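Local coordinates for protein restriction endonuclease Hpy99I (Helicobacter pylori, PDB 3GOX) that binds its DNA target as a type II restriction endonuclease of the beta-beta-alpha-metal family and probably cuts it with the help of a metal ion, at residues A[25-28]-A[29-33]; A[146-149]-A[150-153]. One frame throughout, in Å; residues are numbered along the deposited sequence.

Interaction 1: A[25-28]-A[29-33]; sequences GNIV and PNSVG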
loop_
_atom_site.group_PDB
_atom_site.type_symbol
_atom_site.label_atom_id
_atom_site.label_comp_id
_atom_site.label_asym_id
_atom_site.label_seq_id
_atom_site.Cartn_x
_atom_site.Cartn_y
_atom_site.Cartn_z
ATOM N N GLY A 25 -21.966 -30.007 4.310
ATOM C CA GLY A 25 -22.642 -29.112 5.247
ATOM C C GLY A 25 -22.570 -27.676 4.749
ATOM O O GLY A 25 -23.112 -27.362 3.684
ATOM N N ASN A 26 -21.865 -26.828 5.501
ATOM C CA ASN A 26 -21.689 -25.409 5.152
ATOM C C ASN A 26 -20.663 -25.181 4.066
ATOM O O ASN A 26 -20.566 -24.067 3.537
ATOM C CB ASN A 26 -21.215 -24.591 6.364
ATOM C CG ASN A 26 -22.214 -24.558 7.480
ATOM O OD1 ASN A 26 -23.419 -24.462 7.257
ATOM N ND2 ASN A 26 -21.707 -24.604 8.717
ATOM N N ILE A 27 -19.888 -26.218 3.742
ATOM C CA ILE A 27 -18.731 -26.089 2.857
ATOM C C ILE A 27 -19.124 -26.361 1.412
ATOM O O ILE A 27 -19.528 -27.471 1.081
ATOM C CB ILE A 27 -17.636 -27.079 3.261
ATOM C CG1 ILE A 27 -17.257 -26.876 4.729
ATOM C CG2 ILE A 27 -16.431 -26.946 2.345
ATOM C CD1 ILE A 27 -16.770 -25.494 5.092
ATOM N N VAL A 28 -18.977 -25.353 0.556
ATOM C CA VAL A 28 -19.336 -25.505 -0.858
ATOM C C VAL A 28 -18.248 -26.247 -1.635
ATOM O O VAL A 28 -17.078 -26.272 -1.233
ATOM C CB VAL A 28 -19.610 -24.147 -1.566
ATOM C CG1 VAL A 28 -20.827 -23.458 -0.941
ATOM C CG2 VAL A 28 -18.360 -23.246 -1.594
ATOM N N PRO A 29 -18.620 -26.851 -2.777
ATOM C CA PRO A 29 -17.605 -27.470 -3.605
ATOM C C PRO A 29 -16.470 -26.526 -3.975
ATOM O O PRO A 29 -16.686 -25.335 -4.109
ATOM C CB PRO A 29 -18.378 -27.936 -4.843
ATOM C CG PRO A 29 -19.756 -28.100 -4.356
ATOM C CD PRO A 29 -19.966 -27.023 -3.352
ATOM N N ASN A 30 -15.264 -27.091 -4.098
ATOM C CA ASN A 30 -14.042 -26.377 -4.480
ATOM C C ASN A 30 -13.442 -25.530 -3.373
ATOM O O ASN A 30 -12.413 -24.873 -3.571
ATOM C CB ASN A 30 -14.224 -25.552 -5.759
ATOM C CG ASN A 30 -14.586 -26.404 -6.934
ATOM O OD1 ASN A 30 -14.153 -27.539 -7.021
ATOM N ND2 ASN A 30 -15.404 -25.876 -7.830
ATOM N N SER A 31 -14.018 -25.626 -2.177
ATOM C CA SER A 31 -13.403 -25.042 -0.975
ATOM C C SER A 31 -12.098 -25.745 -0.691
ATOM O O SER A 31 -12.069 -26.977 -0.641
ATOM C CB SER A 31 -14.335 -25.197 0.219
ATOM O OG SER A 31 -15.529 -24.450 0.057
ATOM N N VAL A 32 -11.025 -24.980 -0.493
ATOM C CA VAL A 32 -9.701 -25.516 -0.177
ATOM C C VAL A 32 -9.585 -25.757 1.317
ATOM O O VAL A 32 -9.938 -24.919 2.148
ATOM C CB VAL A 32 -8.572 -24.567 -0.642
ATOM C CG1 VAL A 32 -7.173 -25.129 -0.281
ATOM C CG2 VAL A 32 -8.692 -24.356 -2.146
ATOM N N GLY A 33 -9.053 -26.926 1.648
ATOM C CA GLY A 33 -8.742 -27.286 3.020
ATOM C C GLY A 33 -7.361 -27.887 3.134
ATOM O O GLY A 33 -6.764 -28.320 2.149
#
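The carbonyl oxygen of Val-28 is gripped twice by Ser-31. The shorter bond comes from the hydroxyl, with Ser-31 OG 2.7 Å from Val-28 O; the longer comes from the backbone, with Ser-31 N 3.3 Å from the same Val-28 O and an N-H...O angle of 151°. Both donors approach from one face of the carbonyl plane, each tilted out of it. The hydroxyl can do this because OG stands anti to the carbonyl carbon of Ser-31 (chi1 -65°), beside its own N-H. Serine suits the place, since its side chain is just long enough to reinforce the turn bond.

Around this polar centre the packing is close. Ile-27 sends its CG2 branch against the serine methylene, CG2 to Ser-31 CB being 3.5 Å, while CG2 of Val-28 comes to 3.5 Å from Ser-31 OG. The ring carbon CD of Pro-29 sits alongside the preceding side chain, Pro-29 CD 3.4 Å from Val-28 CB, as neighbours in sequence must. Phe-47 of strand 42-47 touches both Ile-27 and Ser-31, placing them on the buried side.

The ring of Pro-29 restricts phi to the range wanted at the second position of the turn. Asn-30 takes the positive phi (76°) of the third, asparagine tolerating a left-handed backbone better than most residues other than glycine. The result is a type II beta turn from Val-28 to Ser-31, leading into strand 32-39 of the five-stranded antiparallel sheet of the SH3-like domain.

Interaction 2: A[146-149]-A[150-153]; sequences RSIV and GVTA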
loop_
_atom_site.group_PDB
_atom_site.type_symbol
_atom_site.label_atom_id
_atom_site.label_comp_id
_atom_site.label_asym_id
_atom_site.label_seq_id
_atom_site.Cartn_x
_atom_site.Cartn_y
_atom_site.Cartn_z
ATOM N N ARG A 146 3.630 17.415 2.583
ATOM C CA ARG A 146 3.358 18.414 1.568
ATOM C C ARG A 146 3.670 17.834 0.189
ATOM O O ARG A 146 4.569 16.980 0.021
ATOM C CB ARG A 146 4.168 19.688 1.821
ATOM C CG ARG A 146 3.839 20.370 3.131
ATOM C CD ARG A 146 4.606 21.665 3.319
ATOM N NE ARG A 146 6.017 21.363 3.506
ATOM C CZ ARG A 146 6.567 20.954 4.646
ATOM N NH1 ARG A 146 5.850 20.860 5.763
ATOM N NH2 ARG A 146 7.855 20.675 4.693
ATOM N N SER A 147 2.912 18.279 -0.804
ATOM C CA SER A 147 3.085 17.822 -2.174
ATOM C C SER A 147 2.526 18.837 -3.158
ATOM O O SER A 147 1.870 19.799 -2.767
ATOM C CB SER A 147 2.406 16.462 -2.388
ATOM O OG SER A 147 1.006 16.538 -2.196
ATOM N N ILE A 148 2.854 18.646 -4.431
ATOM C CA ILE A 148 2.304 19.420 -5.549
ATOM C C ILE A 148 1.324 18.495 -6.261
ATOM O O ILE A 148 1.707 17.416 -6.734
ATOM C CB ILE A 148 3.400 19.873 -6.544
ATOM C CG1 ILE A 148 4.470 20.722 -5.858
ATOM C CG2 ILE A 148 2.790 20.643 -7.718
ATOM C CD1 ILE A 148 5.716 20.860 -6.706
ATOM N N VAL A 149 0.047 18.865 -6.237
ATOM C CA VAL A 149 -1.032 17.996 -6.693
ATOM C C VAL A 149 -0.823 17.520 -8.136
ATOM O O VAL A 149 -0.692 18.332 -9.056
ATOM C CB VAL A 149 -2.400 18.704 -6.565
ATOM C CG1 VAL A 149 -3.523 17.765 -7.045
ATOM C CG2 VAL A 149 -2.629 19.140 -5.120
ATOM N N GLY A 150 -0.802 16.197 -8.321
ATOM C CA GLY A 150 -0.604 15.605 -9.646
ATOM C C GLY A 150 0.820 15.597 -10.143
ATOM O O GLY A 150 1.072 15.149 -11.262
ATOM N N VAL A 151 1.755 16.104 -9.332
ATOM C CA VAL A 151 3.177 16.143 -9.690
ATOM C C VAL A 151 4.051 15.366 -8.694
ATOM O O VAL A 151 4.794 14.464 -9.111
ATOM C CB VAL A 151 3.672 17.590 -9.846
ATOM C CG1 VAL A 151 5.176 17.666 -10.135
ATOM C CG2 VAL A 151 2.915 18.276 -10.971
ATOM N N THR A 152 4.012 15.711 -7.406
ATOM C CA THR A 152 4.755 14.937 -6.377
ATOM C C THR A 152 3.895 14.034 -5.483
ATOM O O THR A 152 4.438 13.276 -4.655
ATOM C CB THR A 152 5.692 15.791 -5.525
ATOM O OG1 THR A 152 4.931 16.760 -4.810
ATOM C CG2 THR A 152 6.746 16.497 -6.394
ATOM N N ALA A 153 2.577 14.112 -5.640
ATOM C CA ALA A 153 1.647 13.104 -5.120
ATOM C C ALA A 153 0.323 13.232 -5.850
ATOM O O ALA A 153 -0.117 14.333 -6.218
ATOM C CB ALA A 153 1.451 13.239 -3.621
#
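Strand 146-148 ends in a tight reversal in which the chain folds back on Ile-148. The carbonyl oxygen Ile-148 O accepts two backbone bonds: from Val-151 N, 2.9 Å away and above the carbonyl plane, and from Thr-152 N, also 2.9 Å from Ile-148 O but in that plane. Gly-150, whose phi of 78° is one that glycine readily adopts, carries the bend, and its N bonds to Ala-153 O at 2.9 Å. A single backbone bridge pairs Val-149 with Ala-153.

Thr-152 adds a side-chain bond to the returning chain. Its OG1 lies between the backbone N and the carbonyl carbon (chi1 62°), and from there it receives the N-H of Ile-148 almost head on, Ile-148 N to Thr-152 OG1 being 2.8 Å with an angle of 170°. Threonine thus grips both polar backbone groups of Ile-148, the N-H through its hydroxyl and the C=O through its own N-H. The same OG1 is hydrogen-bonded to His-82 NE2 of the second subunit.

Ile-148 and Val-151 run side by side and point the same way, Ile-148 CG2 meeting Val-151 CB at 3.8 Å; both branched chains pack on Ile-66 of the second subunit. Next in the chain, the small Ala-153 sets its methyl beside Ser-147, with Ala-153 CB 3.6 Å from Ser-147 CB. Ala-153 lies near the zinc ligand Cys-171 and Ser-147 near Cys-140, without touching them.

A type II turn from Ile-148 to Val-151 thus opens the loop that leads to strand 155-159, beside the four-cysteine zinc site of the endonuclease VII-like, His-Me finger region.

The two interactions come in series along the chain and lie on opposite sides of its centre, with their own centres about 47 Å apart and nearest atoms about 39 Å apart. Interaction 1 introduces strand 32-39 of the five-stranded sheet in the SH3-like region; interaction 2 follows strand 146-148 of a two-stranded sheet in the endonuclease VII-like region. Each turn lies near a different four-cysteine zinc site. Dimerisation brings the two regions together between chains: residues 146-153 meet Ile-48, Gly-49, Asn-51, Ile-66, Ile-77 and His-82 of the second subunit, several of them from its SH3-like region, consistent with an intertwined dimer around the DNA.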